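Local structure of beta-1,4-exocellulase (Thermobifida fusca, 4B4H) at residues I248-S251 and D255-Q258; G301-T306 and V312-I317. The protein is a family 6 glycoside hydrolase, a cellobiohydrolase whose catalytic domain, the part in this structure, probably cleaves the beta-1,4 bonds of cellulose. One frame throughout, in Å; residues are numbered along the deposited sequence.

Interaction 1. Residues I248-S251 and D255-Q258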
loop_
_atom_site.group_PDB
_atom_site.type_symbol
_atom_site.label_atom_id
_atom_site.label_comp_id
_atom_site.label_asym_id
_atom_site.label_seq_id
_atom_site.Cartn_x
_atom_site.Cartn_y
_atom_site.Cartn_z
ATOM N N ILE A 248 -15.138 18.152 -14.123
ATOM C CA ILE A 248 -14.539 16.845 -13.824
ATOM C C ILE A 248 -14.920 16.393 -12.399
ATOM O O ILE A 248 -15.187 15.207 -12.164
ATOM C CB ILE A 248 -13.005 16.914 -13.989
ATOM C CG1 ILE A 248 -12.621 17.337 -15.421
ATOM C CG2 ILE A 248 -12.319 15.628 -13.539
ATOM C CD1 ILE A 248 -12.690 16.261 -16.478
ATOM N N ARG A 249 -14.985 17.364 -11.484
ATOM C CA ARG A 249 -15.329 17.119 -10.082
ATOM C C ARG A 249 -16.669 16.413 -9.879
ATOM O O ARG A 249 -16.833 15.662 -8.916
ATOM C CB ARG A 249 -15.321 18.436 -9.306
ATOM C CG ARG A 249 -13.934 19.002 -9.065
ATOM C CD ARG A 249 -13.985 20.477 -8.706
ATOM N NE ARG A 249 -12.648 21.047 -8.575
ATOM C CZ ARG A 249 -11.897 20.947 -7.485
ATOM N NH1 ARG A 249 -12.352 20.306 -6.421
ATOM N NH2 ARG A 249 -10.696 21.494 -7.453
ATOM N N GLN A 250 -17.628 16.658 -10.769
ATOM C CA GLN A 250 -18.979 16.134 -10.574
ATOM C C GLN A 250 -19.196 14.762 -11.184
ATOM O O GLN A 250 -20.272 14.176 -11.014
ATOM C CB GLN A 250 -20.025 17.097 -11.134
ATOM C CG GLN A 250 -19.669 18.570 -11.055
ATOM C CD GLN A 250 -20.650 19.400 -11.840
ATOM O OE1 GLN A 250 -20.359 19.829 -12.962
ATOM N NE2 GLN A 250 -21.842 19.598 -11.277
ATOM N N SER A 251 -18.184 14.247 -11.885
ATOM C CA SER A 251 -18.269 12.924 -12.500
ATOM C C SER A 251 -18.453 11.818 -11.469
ATOM O O SER A 251 -18.097 11.977 -10.286
ATOM C CB SER A 251 -17.045 12.631 -13.375
ATOM O OG SER A 251 -15.860 12.578 -12.595
ATOM N N ASP A 255 -16.178 12.136 -8.185
ATOM C CA ASP A 255 -17.103 12.303 -7.046
ATOM C C ASP A 255 -16.688 13.362 -6.003
ATOM O O ASP A 255 -16.828 13.150 -4.794
ATOM C CB ASP A 255 -17.436 10.949 -6.390
ATOM C CG ASP A 255 -18.632 11.030 -5.453
ATOM O OD1 ASP A 255 -19.516 11.886 -5.676
ATOM O OD2 ASP A 255 -18.689 10.238 -4.483
ATOM N N TRP A 256 -16.184 14.497 -6.494
ATOM C CA TRP A 256 -15.766 15.635 -5.660
ATOM C C TRP A 256 -14.596 15.382 -4.761
ATOM O O TRP A 256 -14.371 16.100 -3.779
ATOM C CB TRP A 256 -16.946 16.252 -4.909
ATOM C CG TRP A 256 -17.716 17.173 -5.817
ATOM C CD1 TRP A 256 -18.841 16.875 -6.583
ATOM C CD2 TRP A 256 -17.387 18.562 -6.146
ATOM N NE1 TRP A 256 -19.238 17.964 -7.312
ATOM C CE2 TRP A 256 -18.406 19.008 -7.103
ATOM C CE3 TRP A 256 -16.401 19.457 -5.738
ATOM C CZ2 TRP A 256 -18.417 20.296 -7.616
ATOM C CZ3 TRP A 256 -16.423 20.755 -6.266
ATOM C CH2 TRP A 256 -17.402 21.161 -7.185
ATOM N N ASN A 257 -13.817 14.364 -5.112
ATOM C CA ASN A 257 -12.508 14.178 -4.530
ATOM C C ASN A 257 -11.655 15.377 -4.915
ATOM O O ASN A 257 -11.819 15.946 -5.998
ATOM C CB ASN A 257 -11.887 12.899 -5.090
ATOM C CG ASN A 257 -10.842 12.301 -4.174
ATOM O OD1 ASN A 257 -9.911 12.984 -3.731
ATOM N ND2 ASN A 257 -10.969 11.007 -3.911
ATOM N N GLN A 258 -10.754 15.768 -4.029
ATOM C CA GLN A 258 -9.809 16.847 -4.347
ATOM C C GLN A 258 -8.737 16.429 -5.346
ATOM O O GLN A 258 -8.043 17.288 -5.912
ATOM C CB GLN A 258 -9.141 17.360 -3.077
ATOM C CG GLN A 258 -10.102 18.013 -2.113
ATOM C CD GLN A 258 -9.433 18.448 -0.839
ATOM O OE1 GLN A 258 -9.296 19.644 -0.587
ATOM N NE2 GLN A 258 -9.025 17.483 -0.013
HETATM O O HOH W 1 -8.047 20.123 -6.422
#
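Within the long loop between strand 246-247 and helix 262-276, the indole of Trp256 lies flat against the aliphatic base of Arg249 in a CH-pi contact. Arg249 CB sits 3.6 Å from the centroid of the six-membered ring, only 6° off the ring normal. Beyond CB, Arg249 was modelled in two conformers. In one of them CG stands anti to the carbonyl carbon and the chain runs extended across the same ring at about a right angle, bringing CD to 3.5 Å from Trp256 CZ3, with the guanidinium turned obliquely to the indole. In that conformer NH2 is held by Asn240 and bonds weakly to a water that donates to Gln258 O. Gln250 lies alongside the indole, CG 3.8 Å from Trp256 NE1.

The chain folds back here after a single 3-10 turn, part of the loop excursions that project from the family 6 alpha/beta barrel. Ile248 O closes this turn by accepting from both the N and the OG of Ser251, the hydroxyl at 2.7 Å. Two backbone bonds join the arms, Trp256 N to Arg249 O and Asp255 N to Ser251 O, each 2.8 Å. Asp255 and Trp256, two successive residues of left-handed backbone conformation, accompany the reversal that returns the indole to Arg249. Asn257 ND2 donates to His189 O, and the Asn257 side chain is about 7 Å from that of Trp191, a predicted substrate-binding residue.

Interaction 2. Residues G301-T306 and V312-I317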
loop_
_atom_site.group_PDB
_atom_site.type_symbol
_atom_site.label_atom_id
_atom_site.label_comp_id
_atom_site.label_asym_id
_atom_site.label_seq_id
_atom_site.Cartn_x
_atom_site.Cartn_y
_atom_site.Cartn_z
ATOM N N GLY A 301 -4.761 9.547 -25.278
ATOM C CA GLY A 301 -5.089 10.968 -25.297
ATOM C C GLY A 301 -6.481 11.196 -24.734
ATOM O O GLY A 301 -7.201 10.231 -24.470
ATOM N N PRO A 302 -6.873 12.470 -24.550
ATOM C CA PRO A 302 -8.179 12.799 -23.971
ATOM C C PRO A 302 -9.339 12.364 -24.858
ATOM O O PRO A 302 -9.215 12.361 -26.090
ATOM C CB PRO A 302 -8.160 14.332 -23.876
ATOM C CG PRO A 302 -6.728 14.731 -24.032
ATOM C CD PRO A 302 -6.107 13.680 -24.900
ATOM N N SER A 303 -10.456 12.008 -24.221
ATOM C CA SER A 303 -11.696 11.658 -24.912
ATOM C C SER A 303 -12.217 12.818 -25.753
ATOM O O SER A 303 -11.866 13.981 -25.523
ATOM C CB SER A 303 -12.765 11.234 -23.895
ATOM O OG SER A 303 -14.016 10.978 -24.518
ATOM N N SER A 304 -13.057 12.491 -26.730
ATOM C CA SER A 304 -13.691 13.508 -27.559
ATOM C C SER A 304 -15.159 13.683 -27.196
ATOM O O SER A 304 -15.811 14.608 -27.687
ATOM C CB SER A 304 -13.520 13.190 -29.052
ATOM O OG SER A 304 -14.230 12.023 -29.429
ATOM N N SER A 305 -15.661 12.808 -26.321
ATOM C CA SER A 305 -17.081 12.765 -25.957
ATOM C C SER A 305 -17.567 13.987 -25.178
ATOM O O SER A 305 -16.869 14.489 -24.292
ATOM C CB SER A 305 -17.389 11.497 -25.153
ATOM O OG SER A 305 -18.742 11.473 -24.725
ATOM N N THR A 306 -18.776 14.435 -25.517
ATOM C CA THR A 306 -19.436 15.563 -24.842
ATOM C C THR A 306 -20.135 15.180 -23.534
ATOM O O THR A 306 -20.586 16.046 -22.780
ATOM C CB THR A 306 -20.444 16.282 -25.770
ATOM O OG1 THR A 306 -21.163 15.321 -26.557
ATOM C CG2 THR A 306 -19.715 17.235 -26.692
ATOM N N VAL A 312 -14.722 11.215 -18.920
ATOM C CA VAL A 312 -13.920 10.805 -17.776
ATOM C C VAL A 312 -13.590 9.315 -17.883
ATOM O O VAL A 312 -12.431 8.926 -17.729
ATOM C CB VAL A 312 -14.602 11.180 -16.444
ATOM C CG1 VAL A 312 -13.980 10.430 -15.285
ATOM C CG2 VAL A 312 -14.507 12.682 -16.199
ATOM N N ASP A 313 -14.592 8.491 -18.198
ATOM C CA ASP A 313 -14.367 7.047 -18.314
ATOM C C ASP A 313 -13.439 6.669 -19.470
ATOM O O ASP A 313 -12.716 5.686 -19.368
ATOM C CB ASP A 313 -15.692 6.280 -18.366
ATOM C CG ASP A 313 -16.475 6.368 -17.043
ATOM O OD1 ASP A 313 -15.920 6.816 -16.011
ATOM O OD2 ASP A 313 -17.660 5.975 -17.029
ATOM N N GLU A 314 -13.448 7.451 -20.551
ATOM C CA GLU A 314 -12.579 7.201 -21.719
ATOM C C GLU A 314 -11.182 7.839 -21.696
ATOM O O GLU A 314 -10.347 7.523 -22.552
ATOM C CB GLU A 314 -13.269 7.650 -23.007
ATOM C CG GLU A 314 -14.445 6.799 -23.448
ATOM C CD GLU A 314 -15.091 7.329 -24.718
ATOM O OE1 GLU A 314 -14.486 8.207 -25.386
ATOM O OE2 GLU A 314 -16.202 6.864 -25.053
ATOM N N SER A 315 -10.944 8.731 -20.737
ATOM C CA SER A 315 -9.676 9.458 -20.616
ATOM C C SER A 315 -8.802 8.962 -19.479
ATOM O O SER A 315 -7.597 9.203 -19.480
ATOM C CB SER A 315 -9.948 10.943 -20.394
ATOM O OG SER A 315 -10.502 11.517 -21.556
ATOM N N ARG A 316 -9.415 8.301 -18.499
ATOM C CA ARG A 316 -8.703 7.869 -17.293
ATOM C C ARG A 316 -7.949 6.564 -17.482
ATOM O O ARG A 316 -8.448 5.637 -18.129
ATOM C CB ARG A 316 -9.638 7.783 -16.081
ATOM C CG ARG A 316 -10.812 6.815 -16.178
ATOM C CD ARG A 316 -11.699 7.082 -14.976
ATOM N NE ARG A 316 -12.965 6.355 -14.933
ATOM C CZ ARG A 316 -13.162 5.214 -14.277
ATOM N NH1 ARG A 316 -12.158 4.608 -13.653
ATOM N NH2 ARG A 316 -14.362 4.660 -14.262
ATOM N N ILE A 317 -6.741 6.506 -16.927
ATOM C CA ILE A 317 -5.918 5.302 -17.041
ATOM C C ILE A 317 -6.315 4.263 -15.986
ATOM O O ILE A 317 -6.306 3.089 -16.276
ATOM C CB ILE A 317 -4.400 5.587 -17.040
ATOM C CG1 ILE A 317 -3.942 6.190 -15.713
ATOM C CG2 ILE A 317 -4.059 6.462 -18.242
ATOM C CD1 ILE A 317 -2.453 6.084 -15.472
#
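An ST turn at Ser303, in the loop leading to helix 308-315, meets Glu314 and Ser315 of residues 312-317. Ser303 OG accepts from Ser305 N at 3.1 Å, which defines the turn, and donates its own proton to Glu314 OE1 at 2.9 Å. The hydroxyl reaches both partners because it stands anti to its own amide nitrogen (chi1 176°). It approaches Glu314 OE1 from above the carboxylate plane, 49° out of it. The extended Glu314 chain runs out beside the serine, with its CB 3.7 Å from Ser303 CB.

A second bond runs from backbone to side chain: Ser303 N gives a nearly straight hydrogen bond (166°) to Ser315 OG, 2.7 Å away. Ser315, a buried residue, also bonds through this OG to Tyr311 O, four residues back, so the loop is linked to the preceding turn of the helix. Pro302 CA lies 3.6 Å from Ser315 OG. The contact joins the loop after strand 283-287 to residues 314 and 315, a few residues further along the chain and far from the annotated sites. Within 312-317, Arg316, which also makes a cation-pi contact with Trp253, forms a side-on salt bridge with Asp313: its NE and NH2 both bond to Asp313 OD1, each at 3.2 Å and in the guanidinium plane.

In the fold
Both interactions belong to loop excursions away from the barrel, and neither is deep core. Interaction 1 is partly buried, with an exposed indole over an arginine chain and a buried Ser251, whereas interaction 2 is a surface contact whose buried member is Ser315. Interaction 1 folds one loop upon itself through a CH-pi contact and backbone hydrogen bonds; interaction 2 fastens a loop to helix 308-315 through serine hydroxyls and a carboxylate. The two meet at Val312 of that helix, where CG2 packs against Ser251 CB (3.8 Å) and Ile248 CD1 (4.0 Å). Interaction 1 also lies nearer the predicted substrate-binding residues, through Asn257, while interaction 2 is remote from them.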